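Cytochrome c (Rhodothermus marinus, PDB 3CP5) binds a single, covalently attached heme c and probably carries electrons between redox partners. Local coordinates at residues 36-41 and 114-119; 71-76 and 105-110; 11-16 and 84-89. One frame throughout, in Å; residues are numbered along the deposited sequence.

Contact 1. Residues 36-41 and 114-119; sequences QGEQLF and LEYLRQ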
loop_
_atom_site.group_PDB
_atom_site.type_symbol
_atom_site.label_atom_id
_atom_site.label_comp_id
_atom_site.label_asym_id
_atom_site.label_seq_id
_atom_site.Cartn_x
_atom_site.Cartn_y
_atom_site.Cartn_z
ATOM N N GLN A 36 -6.763 5.967 -12.327
ATOM C CA GLN A 36 -7.787 5.263 -11.548
ATOM C C GLN A 36 -7.297 5.165 -10.118
ATOM O O GLN A 36 -8.045 5.458 -9.146
ATOM C CB GLN A 36 -8.055 3.868 -12.116
ATOM C CG GLN A 36 -9.178 3.164 -11.361
ATOM C CD GLN A 36 -9.322 1.669 -11.576
ATOM O OE1 GLN A 36 -8.488 0.972 -12.165
ATOM N NE2 GLN A 36 -10.447 1.098 -11.086
ATOM N N GLY A 37 -6.069 4.782 -9.920
ATOM C CA GLY A 37 -5.439 4.711 -8.603
ATOM C C GLY A 37 -5.445 6.001 -7.804
ATOM O O GLY A 37 -5.653 5.999 -6.596
ATOM N N GLU A 38 -5.235 7.112 -8.497
ATOM C CA GLU A 38 -5.296 8.424 -7.845
ATOM C C GLU A 38 -6.678 8.703 -7.251
ATOM O O GLU A 38 -6.844 9.173 -6.126
ATOM C CB GLU A 38 -4.896 9.503 -8.833
ATOM C CG GLU A 38 -4.862 10.922 -8.333
ATOM C CD GLU A 38 -4.296 11.940 -9.308
ATOM O OE1 GLU A 38 -3.877 11.595 -10.422
ATOM O OE2 GLU A 38 -4.276 13.130 -8.925
ATOM N N GLN A 39 -7.709 8.440 -8.067
ATOM C CA GLN A 39 -9.086 8.608 -7.628
ATOM C C GLN A 39 -9.355 7.703 -6.440
ATOM O O GLN A 39 -9.984 8.124 -5.464
ATOM C CB GLN A 39 -10.048 8.294 -8.762
ATOM C CG GLN A 39 -9.911 9.235 -9.946
ATOM C CD GLN A 39 -10.748 8.727 -11.118
ATOM O OE1 GLN A 39 -11.181 7.566 -11.171
ATOM N NE2 GLN A 39 -10.979 9.632 -12.048
ATOM N N LEU A 40 -8.922 6.470 -6.502
ATOM C CA LEU A 40 -9.205 5.536 -5.410
ATOM C C LEU A 40 -8.418 5.891 -4.153
ATOM O O LEU A 40 -8.940 5.777 -3.057
ATOM C CB LEU A 40 -8.780 4.132 -5.867
ATOM C CG LEU A 40 -9.719 3.430 -6.815
ATOM C CD1 LEU A 40 -9.027 2.235 -7.465
ATOM C CD2 LEU A 40 -11.052 3.042 -6.197
ATOM N N PHE A 41 -7.230 6.458 -4.294
ATOM C CA PHE A 41 -6.444 6.886 -3.156
ATOM C C PHE A 41 -7.152 8.045 -2.436
ATOM O O PHE A 41 -7.229 8.076 -1.217
ATOM C CB PHE A 41 -5.038 7.270 -3.609
ATOM C CG PHE A 41 -4.063 7.600 -2.496
ATOM C CD1 PHE A 41 -3.243 6.642 -1.937
ATOM C CD2 PHE A 41 -3.972 8.908 -2.020
ATOM C CE1 PHE A 41 -2.352 6.914 -0.943
ATOM C CE2 PHE A 41 -3.106 9.176 -1.004
ATOM C CZ PHE A 41 -2.304 8.210 -0.451
ATOM N N LEU A 114 -1.670 0.775 -6.279
ATOM C CA LEU A 114 -0.226 0.520 -6.355
ATOM C C LEU A 114 0.402 1.210 -7.567
ATOM O O LEU A 114 1.463 1.817 -7.427
ATOM C CB LEU A 114 0.035 -0.986 -6.444
ATOM C CG LEU A 114 1.476 -1.447 -6.632
ATOM C CD1 LEU A 114 2.322 -1.043 -5.435
ATOM C CD2 LEU A 114 1.650 -2.897 -6.947
ATOM N N GLU A 115 -0.283 1.232 -8.686
ATOM C CA GLU A 115 0.168 1.934 -9.874
ATOM C C GLU A 115 0.308 3.443 -9.627
ATOM O O GLU A 115 1.307 4.080 -10.044
ATOM C CB GLU A 115 -0.720 1.670 -11.090
ATOM C CG GLU A 115 0.033 1.891 -12.373
ATOM C CD GLU A 115 0.973 0.800 -12.819
ATOM O OE1 GLU A 115 1.277 0.769 -14.032
ATOM O OE2 GLU A 115 1.374 -0.034 -11.980
ATOM N N TYR A 116 -0.665 4.029 -8.943
ATOM C CA TYR A 116 -0.579 5.412 -8.517
ATOM C C TYR A 116 0.618 5.666 -7.616
ATOM O O TYR A 116 1.378 6.637 -7.778
ATOM C CB TYR A 116 -1.875 5.841 -7.845
ATOM C CG TYR A 116 -1.809 7.223 -7.209
ATOM C CD1 TYR A 116 -1.648 8.356 -7.977
ATOM C CD2 TYR A 116 -1.923 7.424 -5.854
ATOM C CE1 TYR A 116 -1.602 9.631 -7.400
ATOM C CE2 TYR A 116 -1.876 8.658 -5.267
ATOM C CZ TYR A 116 -1.718 9.778 -6.041
ATOM O OH TYR A 116 -1.649 11.014 -5.482
ATOM N N LEU A 117 0.858 4.798 -6.654
ATOM C CA LEU A 117 2.014 4.899 -5.771
ATOM C C LEU A 117 3.345 4.803 -6.514
ATOM O O LEU A 117 4.295 5.509 -6.227
ATOM C CB LEU A 117 1.911 3.919 -4.603
ATOM C CG LEU A 117 0.774 4.169 -3.617
ATOM C CD1 LEU A 117 0.620 2.986 -2.679
ATOM C CD2 LEU A 117 1.008 5.420 -2.800
ATOM N N ARG A 118 3.461 3.968 -7.552
ATOM C CA ARG A 118 4.642 3.926 -8.425
ATOM C C ARG A 118 4.812 5.272 -9.136
ATOM O O ARG A 118 5.922 5.794 -9.268
ATOM C CB ARG A 118 4.517 2.796 -9.452
ATOM C CG ARG A 118 4.481 1.395 -8.849
ATOM C CD ARG A 118 4.256 0.316 -9.908
ATOM N NE ARG A 118 5.366 0.154 -10.847
ATOM C CZ ARG A 118 5.371 -0.101 -12.130
ATOM N NH1 ARG A 118 4.276 -0.238 -12.870
ATOM N NH2 ARG A 118 6.492 -0.235 -12.809
ATOM N N GLN A 119 3.710 5.874 -9.573
ATOM C CA GLN A 119 3.759 7.142 -10.239
ATOM C C GLN A 119 4.200 8.293 -9.355
ATOM O O GLN A 119 5.044 9.110 -9.755
ATOM C CB GLN A 119 2.394 7.485 -10.855
ATOM C CG GLN A 119 2.415 8.781 -11.692
ATOM C CD GLN A 119 3.281 8.651 -12.915
ATOM O OE1 GLN A 119 3.017 7.816 -13.783
ATOM N NE2 GLN A 119 4.310 9.482 -13.022
#
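Glu38 CA sits over one face of the Tyr116 ring in a CH-pi contact, 3.7 Å from the ring centroid and 15° off the normal, and Glu38 CB touches Tyr116 CD1 at 3.5 Å. Extended beyond a CG anti to the backbone N (chi1 -178°), the Glu38 chain runs out past CE1, and the carboxylate ends beyond the ring's rim, turned little from its plane. The aromatic contact with Phe41 is oblique, the ring planes meeting at 51°, and Tyr116 CE2 sits over a face of Phe41, 3.7 Å from its CG. Leu117 CD2 adds a looser apolar touch on Phe41 CE1 at 4.1 Å. Backbone packing completes the joint: Gly37, lacking a side chain, lets Tyr116 CB come within 3.6 Å of Gly37 C, and the local helix axes approach to 7.8 Å. A salt bridge joins Arg118 NH1 to Glu115 OE2, which Arg111 also engages. The Phe41 side chain also lies close to the heme, to Cys45 and to the axial His49. A near-perpendicular crossing of this kind, in which a glycine and an aromatic of one helix interlock with an aromatic of the C-terminal helix, is the hallmark of the class I cytochrome c fold.

Contact 2. Residues 71-76 and 105-110; sequences YIMNVM and LSEEQA. With HEC (heme c), chain C.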
loop_
_atom_site.group_PDB
_atom_site.type_symbol
_atom_site.label_atom_id
_atom_site.label_comp_id
_atom_site.label_asym_id
_atom_site.label_seq_id
_atom_site.Cartn_x
_atom_site.Cartn_y
_atom_site.Cartn_z
ATOM N N TYR A 71 3.914 -6.716 -0.300
ATOM C CA TYR A 71 3.626 -6.074 0.978
ATOM C C TYR A 71 2.602 -4.978 0.849
ATOM O O TYR A 71 1.672 -4.911 1.630
ATOM C CB TYR A 71 4.927 -5.550 1.595
ATOM C CG TYR A 71 4.793 -4.728 2.862
ATOM C CD1 TYR A 71 4.846 -5.318 4.118
ATOM C CD2 TYR A 71 4.610 -3.361 2.822
ATOM C CE1 TYR A 71 4.715 -4.537 5.255
ATOM C CE2 TYR A 71 4.490 -2.556 3.927
ATOM C CZ TYR A 71 4.555 -3.161 5.157
ATOM O OH TYR A 71 4.432 -2.382 6.289
ATOM N N ILE A 72 2.792 -4.059 -0.091
ATOM C CA ILE A 72 1.878 -2.936 -0.168
ATOM C C ILE A 72 0.465 -3.395 -0.512
ATOM O O ILE A 72 -0.493 -2.907 0.077
ATOM C CB ILE A 72 2.406 -1.935 -1.199
ATOM C CG1 ILE A 72 3.740 -1.311 -0.749
ATOM C CG2 ILE A 72 1.397 -0.827 -1.499
ATOM C CD1 ILE A 72 4.497 -0.607 -1.872
ATOM N N MET A 73 0.293 -4.340 -1.448
ATOM C CA MET A 73 -1.025 -4.884 -1.782
ATOM C C MET A 73 -1.682 -5.529 -0.582
ATOM O O MET A 73 -2.878 -5.324 -0.331
ATOM C CB MET A 73 -0.902 -5.933 -2.910
ATOM C CG MET A 73 -0.423 -5.353 -4.228
ATOM S SD MET A 73 -1.788 -4.521 -5.067
ATOM C CE MET A 73 -2.750 -5.924 -5.599
ATOM N N ASN A 74 -0.928 -6.307 0.205
ATOM C CA ASN A 74 -1.567 -7.022 1.328
ATOM C C ASN A 74 -1.869 -6.137 2.526
ATOM O O ASN A 74 -2.782 -6.421 3.291
ATOM C CB ASN A 74 -0.694 -8.231 1.685
ATOM C CG ASN A 74 -0.842 -9.330 0.659
ATOM O OD1 ASN A 74 -1.793 -9.377 -0.123
ATOM N ND2 ASN A 74 0.076 -10.253 0.593
ATOM N N VAL A 75 -1.127 -5.045 2.722
ATOM C CA VAL A 75 -1.515 -4.033 3.722
ATOM C C VAL A 75 -2.874 -3.450 3.345
ATOM O O VAL A 75 -3.750 -3.300 4.200
ATOM C CB VAL A 75 -0.441 -2.933 3.861
ATOM C CG1 VAL A 75 -0.998 -1.772 4.661
ATOM C CG2 VAL A 75 0.828 -3.456 4.535
ATOM N N MET A 76 -3.099 -3.120 2.053
ATOM C CA MET A 76 -4.389 -2.615 1.607
ATOM C C MET A 76 -5.536 -3.611 1.727
ATOM O O MET A 76 -6.657 -3.251 2.159
ATOM C CB MET A 76 -4.301 -2.133 0.125
ATOM C CG MET A 76 -3.544 -0.837 -0.079
ATOM S SD MET A 76 -3.799 -0.324 -1.814
ATOM C CE MET A 76 -2.268 -0.824 -2.586
ATOM N N LEU A 105 -11.803 -3.607 -0.015
ATOM C CA LEU A 105 -11.157 -3.406 -1.313
ATOM C C LEU A 105 -10.970 -4.716 -2.073
ATOM O O LEU A 105 -10.748 -5.769 -1.490
ATOM C CB LEU A 105 -9.736 -2.825 -1.112
ATOM C CG LEU A 105 -9.669 -1.331 -0.838
ATOM C CD1 LEU A 105 -8.327 -1.013 -0.223
ATOM C CD2 LEU A 105 -10.038 -0.472 -1.996
ATOM N N SER A 106 -11.113 -4.636 -3.398
ATOM C CA SER A 106 -10.798 -5.737 -4.303
ATOM C C SER A 106 -9.368 -5.677 -4.794
ATOM O O SER A 106 -8.776 -4.597 -4.774
ATOM C CB SER A 106 -11.704 -5.686 -5.530
ATOM O OG SER A 106 -11.218 -4.718 -6.457
ATOM N N GLU A 107 -8.844 -6.810 -5.231
ATOM C CA GLU A 107 -7.481 -6.825 -5.755
ATOM C C GLU A 107 -7.324 -5.780 -6.875
ATOM O O GLU A 107 -6.242 -5.156 -6.973
ATOM C CB GLU A 107 -7.063 -8.243 -6.200
ATOM C CG GLU A 107 -5.753 -8.299 -6.936
ATOM C CD GLU A 107 -5.717 -8.080 -8.439
ATOM O OE1 GLU A 107 -6.773 -8.298 -9.068
ATOM O OE2 GLU A 107 -4.659 -7.602 -8.904
ATOM N N GLU A 108 -8.260 -5.646 -7.818
ATOM C CA GLU A 108 -8.044 -4.685 -8.910
ATOM C C GLU A 108 -7.955 -3.236 -8.411
ATOM O O GLU A 108 -7.175 -2.493 -8.921
ATOM C CB GLU A 108 -9.079 -4.722 -10.051
ATOM C CG GLU A 108 -8.630 -3.893 -11.287
ATOM C CD GLU A 108 -8.830 -2.368 -11.255
ATOM O OE1 GLU A 108 -9.653 -1.849 -10.493
ATOM O OE2 GLU A 108 -8.154 -1.733 -12.088
ATOM N N GLN A 109 -8.769 -2.889 -7.400
ATOM C CA GLN A 109 -8.665 -1.562 -6.815
ATOM C C GLN A 109 -7.294 -1.370 -6.202
ATOM O O GLN A 109 -6.659 -0.342 -6.404
ATOM C CB GLN A 109 -9.717 -1.314 -5.745
ATOM C CG GLN A 109 -11.144 -1.200 -6.303
ATOM C CD GLN A 109 -12.090 -1.198 -5.116
ATOM O OE1 GLN A 109 -12.179 -2.196 -4.401
ATOM N NE2 GLN A 109 -12.753 -0.058 -4.845
ATOM N N ALA A 110 -6.837 -2.372 -5.438
ATOM C CA ALA A 110 -5.533 -2.243 -4.793
ATOM C C ALA A 110 -4.426 -2.159 -5.846
ATOM O O ALA A 110 -3.457 -1.389 -5.705
ATOM C CB ALA A 110 -5.308 -3.410 -3.829
HETATM FE FE HEC C . -2.656 2.972 5.667
HETATM C CHA HEC C . 0.214 2.000 7.249
HETATM C CHB HEC C . -1.295 2.173 2.647
HETATM C CHC HEC C . -5.672 3.631 4.168
HETATM C CHD HEC C . -3.803 4.305 8.561
HETATM N NA HEC C . -0.896 2.263 5.081
HETATM C C1A HEC C . 0.180 1.851 5.870
HETATM C C2A HEC C . 1.182 1.242 5.030
HETATM C C3A HEC C . 0.780 1.317 3.754
HETATM C C4A HEC C . -0.540 1.931 3.793
HETATM C CMA HEC C . 1.517 0.843 2.481
HETATM C CAA HEC C . 2.583 0.761 5.479
HETATM C CBA HEC C . 3.659 1.842 5.360
HETATM C CGA HEC C . 5.060 1.320 5.573
HETATM O O1A HEC C . 5.984 2.181 5.739
HETATM O O2A HEC C . 5.265 0.078 5.520
HETATM N NB HEC C . -3.350 2.976 3.792
HETATM C C1B HEC C . -2.579 2.735 2.671
HETATM C C2B HEC C . -3.399 2.880 1.497
HETATM C C3B HEC C . -4.664 3.210 1.889
HETATM C C4B HEC C . -4.619 3.267 3.337
HETATM C CMB HEC C . -2.841 2.699 0.063
HETATM C CAB HEC C . -5.935 3.309 1.023
HETATM C CBB HEC C . -6.236 2.133 0.298
HETATM N NC HEC C . -4.406 3.731 6.261
HETATM C C1C HEC C . -5.575 3.904 5.521
HETATM C C2C HEC C . -6.616 4.496 6.336
HETATM C C3C HEC C . -6.108 4.695 7.563
HETATM C C4C HEC C . -4.726 4.278 7.507
HETATM C CMC HEC C . -7.924 5.008 5.747
HETATM C CAC HEC C . -6.711 5.513 8.744
HETATM C CBC HEC C . -7.965 5.014 9.190
HETATM N ND HEC C . -1.928 3.100 7.523
HETATM C C1D HEC C . -2.559 3.719 8.596
HETATM C C2D HEC C . -1.690 3.642 9.772
HETATM C C3D HEC C . -0.632 2.903 9.419
HETATM C C4D HEC C . -0.748 2.642 7.998
HETATM C CMD HEC C . -2.128 4.241 11.137
HETATM C CAD HEC C . 0.533 2.383 10.281
HETATM C CBD HEC C . 0.208 0.955 10.787
HETATM C CGD HEC C . -1.019 1.002 11.668
HETATM O O1D HEC C . -2.050 0.354 11.325
HETATM O O2D HEC C . -0.910 1.740 12.719
#
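Met73 and Met76 both bring their sulfurs to the methyl of Ala110, from directions roughly at right angles to each other: Met73 SD lies 3.9 Å from Ala110 CB and Met76 SD 4.0 Å from it. In the Met73 conformer described here, one of two, the chain is folded at both chi2 (-79°) and chi3 (-73°). This brings SD beside the carbonyl of Ala110 and the terminal methyl toward the first turn of helix 107-123, near Glu107. The first side-chain bond of Met76 is directed toward the facing segment, and the chain is extended through chi2 to SD, after which CE turns to rest 3.4 Å from Ala110 O. Its CG packs on the heme, 3.6 Å from HEC CMB. Leu105 reaches in with CD1, which stands 4.2 Å from Met76 CB and 3.8 Å from HEC CBB, and closes the apolar patch against the porphyrin rim. Helix 69-77 and Leu105, just ahead of the C-terminal helix, form part of the wall of the heme pocket in this cytochrome c domain, close to the axial Met100. The start of that helix is secured by a capping box: Gln109 N donates to Ser106 OG at 3.2 Å, and Ser106 N returns a nearly straight bond to Gln109 OE1 in the carbonyl plane. On helix 69-77, Val75, just before Met76, sets CG1 against the pyrrole carbons C2A and C3A and lays CG2 over a face of Tyr71, one turn earlier. The Tyr71 hydroxyl donates a 2.7 Å hydrogen bond to the heme propionate; its acceptor, O2A, lies near the plane of the phenol ring.

Contact 3. Residues 11-16 and 84-89; sequences EALAAE and QRHPVM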
loop_
_atom_site.group_PDB
_atom_site.type_symbol
_atom_site.label_atom_id
_atom_site.label_comp_id
_atom_site.label_asym_id
_atom_site.label_seq_id
_atom_site.Cartn_x
_atom_site.Cartn_y
_atom_site.Cartn_z
ATOM N N GLU A 11 9.457 -9.115 2.085
ATOM C CA GLU A 11 8.526 -9.358 0.993
ATOM C C GLU A 11 8.082 -10.813 0.905
ATOM O O GLU A 11 6.927 -11.107 0.607
ATOM C CB GLU A 11 9.161 -8.907 -0.312
ATOM C CG GLU A 11 8.319 -8.999 -1.558
ATOM C CD GLU A 11 7.240 -7.954 -1.728
ATOM O OE1 GLU A 11 6.792 -7.812 -2.898
ATOM O OE2 GLU A 11 6.820 -7.258 -0.785
ATOM N N ALA A 12 8.982 -11.730 1.165
ATOM C CA ALA A 12 8.653 -13.139 1.296
ATOM C C ALA A 12 7.616 -13.364 2.389
ATOM O O ALA A 12 6.631 -14.072 2.164
ATOM C CB ALA A 12 9.867 -13.994 1.537
ATOM N N LEU A 13 7.759 -12.732 3.530
ATOM C CA LEU A 13 6.770 -12.851 4.611
ATOM C C LEU A 13 5.401 -12.331 4.203
ATOM O O LEU A 13 4.360 -12.907 4.443
ATOM C CB LEU A 13 7.198 -12.129 5.872
ATOM C CG LEU A 13 6.221 -12.226 7.040
ATOM C CD1 LEU A 13 5.881 -13.699 7.339
ATOM C CD2 LEU A 13 6.961 -11.654 8.243
ATOM N N ALA A 14 5.407 -11.161 3.527
ATOM C CA ALA A 14 4.131 -10.635 3.032
ATOM C C ALA A 14 3.450 -11.596 2.075
ATOM O O ALA A 14 2.225 -11.740 2.123
ATOM C CB ALA A 14 4.301 -9.319 2.326
ATOM N N ALA A 15 4.218 -12.236 1.215
ATOM C CA ALA A 15 3.629 -13.189 0.239
ATOM C C ALA A 15 3.062 -14.381 0.995
ATOM O O ALA A 15 2.007 -14.895 0.640
ATOM C CB ALA A 15 4.653 -13.557 -0.805
ATOM N N GLU A 16 3.695 -14.825 2.070
ATOM C CA GLU A 16 3.189 -15.931 2.855
ATOM C C GLU A 16 1.929 -15.524 3.621
ATOM O O GLU A 16 1.019 -16.357 3.702
ATOM C CB GLU A 16 4.266 -16.375 3.844
ATOM C CG GLU A 16 5.393 -17.070 3.125
ATOM C CD GLU A 16 6.529 -17.489 4.040
ATOM O OE1 GLU A 16 6.538 -17.042 5.200
ATOM O OE2 GLU A 16 7.389 -18.234 3.564
ATOM N N GLN A 84 -1.199 -8.447 12.434
ATOM C CA GLN A 84 -1.027 -9.598 13.296
ATOM C C GLN A 84 0.259 -10.364 13.016
ATOM O O GLN A 84 0.844 -10.937 13.984
ATOM C CB GLN A 84 -2.206 -10.552 13.087
ATOM C CG GLN A 84 -3.539 -10.053 13.602
ATOM C CD GLN A 84 -4.710 -10.888 13.101
ATOM O OE1 GLN A 84 -4.640 -11.651 12.134
ATOM N NE2 GLN A 84 -5.823 -10.717 13.789
ATOM N N ARG A 85 0.683 -10.405 11.780
ATOM C CA ARG A 85 1.765 -11.323 11.428
ATOM C C ARG A 85 3.007 -10.712 10.826
ATOM O O ARG A 85 4.048 -11.393 10.713
ATOM C CB ARG A 85 1.140 -12.366 10.462
ATOM C CG ARG A 85 -0.058 -13.106 11.030
ATOM C CD ARG A 85 -0.654 -14.205 10.180
ATOM N NE ARG A 85 0.353 -14.956 9.448
ATOM C CZ ARG A 85 0.134 -15.795 8.444
ATOM N NH1 ARG A 85 -1.126 -15.979 8.081
ATOM N NH2 ARG A 85 1.119 -16.441 7.823
ATOM N N HIS A 86 3.040 -9.432 10.421
ATOM C CA HIS A 86 4.196 -8.867 9.732
ATOM C C HIS A 86 4.908 -7.896 10.655
ATOM O O HIS A 86 4.295 -6.947 11.114
ATOM C CB HIS A 86 3.792 -8.164 8.439
ATOM C CG HIS A 86 4.972 -8.000 7.521
ATOM N ND1 HIS A 86 5.994 -7.113 7.782
ATOM C CD2 HIS A 86 5.272 -8.691 6.395
ATOM C CE1 HIS A 86 6.897 -7.240 6.807
ATOM N NE2 HIS A 86 6.478 -8.186 5.960
ATOM N N PRO A 87 6.181 -8.104 10.964
ATOM C CA PRO A 87 6.882 -7.248 11.932
ATOM C C PRO A 87 6.950 -5.774 11.583
ATOM O O PRO A 87 6.964 -4.955 12.503
ATOM C CB PRO A 87 8.325 -7.773 11.971
ATOM C CG PRO A 87 8.418 -8.716 10.863
ATOM C CD PRO A 87 7.060 -9.159 10.476
ATOM N N VAL A 88 6.965 -5.422 10.301
ATOM C CA VAL A 88 7.044 -4.013 9.978
ATOM C C VAL A 88 5.742 -3.297 10.321
ATOM O O VAL A 88 5.746 -2.206 10.887
ATOM C CB VAL A 88 7.360 -3.877 8.489
ATOM C CG1 VAL A 88 7.295 -2.444 8.080
ATOM C CG2 VAL A 88 8.752 -4.492 8.244
ATOM N N MET A 89 4.599 -3.927 9.983
ATOM C CA MET A 89 3.293 -3.349 10.335
ATOM C C MET A 89 3.084 -3.337 11.840
ATOM O O MET A 89 2.502 -2.405 12.405
ATOM C CB MET A 89 2.120 -4.055 9.640
ATOM C CG MET A 89 1.873 -3.623 8.221
ATOM S SD MET A 89 1.242 -1.946 8.080
ATOM C CE MET A 89 -0.499 -2.046 8.430
#
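Leu13 reaches across from helix 10-17 and lays a methyl over one face of the His86 imidazole. The two side chains run alongside one another, pointing opposite ways. Leu13 CD2 is 4.2 Å from the ring centroid, 22° off the normal and displaced toward the rim, while Leu13 CG sits 3.7 Å from His86 CD2. CG of Leu13 is anti to its backbone N (chi1 -179°), which sends the branch outward to meet Pro87 end-on at CD. The 3.3 Å between Leu13 CD2 and Pro87 CD is shorter than usual for two carbons, but Leu13 has two conformers and the value is doubtful.

His86 occupies the joint between helices 79-85 and 87-96, being both the first residue to leave the former and the N-cap of the latter. Its ring is gripped at both nitrogens. ND1 accepts from Val88 N at 3.2 Å, the donor lying close to the ring plane, and NE2 is hydrogen-bonded to Pro10 O. Ala14 N also lies at the ring edge, 3.8 Å from His86 CD2, and Tyr71, which binds the heme, packs against the imidazole edge-to-face.

Arg85, at the solvent side, contributes more loosely. In the conformer described, its NH2 stays 4.1 Å from Glu16 O, and the Glu16 carboxylate is farther still, so any attraction between the opposite charges is probably long-range; the Arg85 side chain also touches Ile17.

The contact between the segments therefore rests on apolar and CH-pi packing, while polar bonds fix the rotation of the ring that receives it. An acceptor opposite NE2 and a donor opposite ND1 are consistent with a neutral His86 carrying its proton on NE2.

In the fold
From the N terminus, helix 10-17 opens the first loop, closed when contact 3 brings it to the joint between helices 79-85 and 87-96. Helix 31-44 opens a second, which contact 1 closes near the end of the chain at helix 107-123. Contact 2 lies wholly within that second loop, joining helix 69-77 to the start of the same C-terminal helix, whereas contact 3 crosses both others along the chain. Contacts 1 and 3 sit on opposite sides of the chain's centre, and helix 69-77 links them: Ile72 packs on Leu114 and Leu117, while the Tyr71 backbone and the Asn74 side chain bond to Glu11 and Ala14.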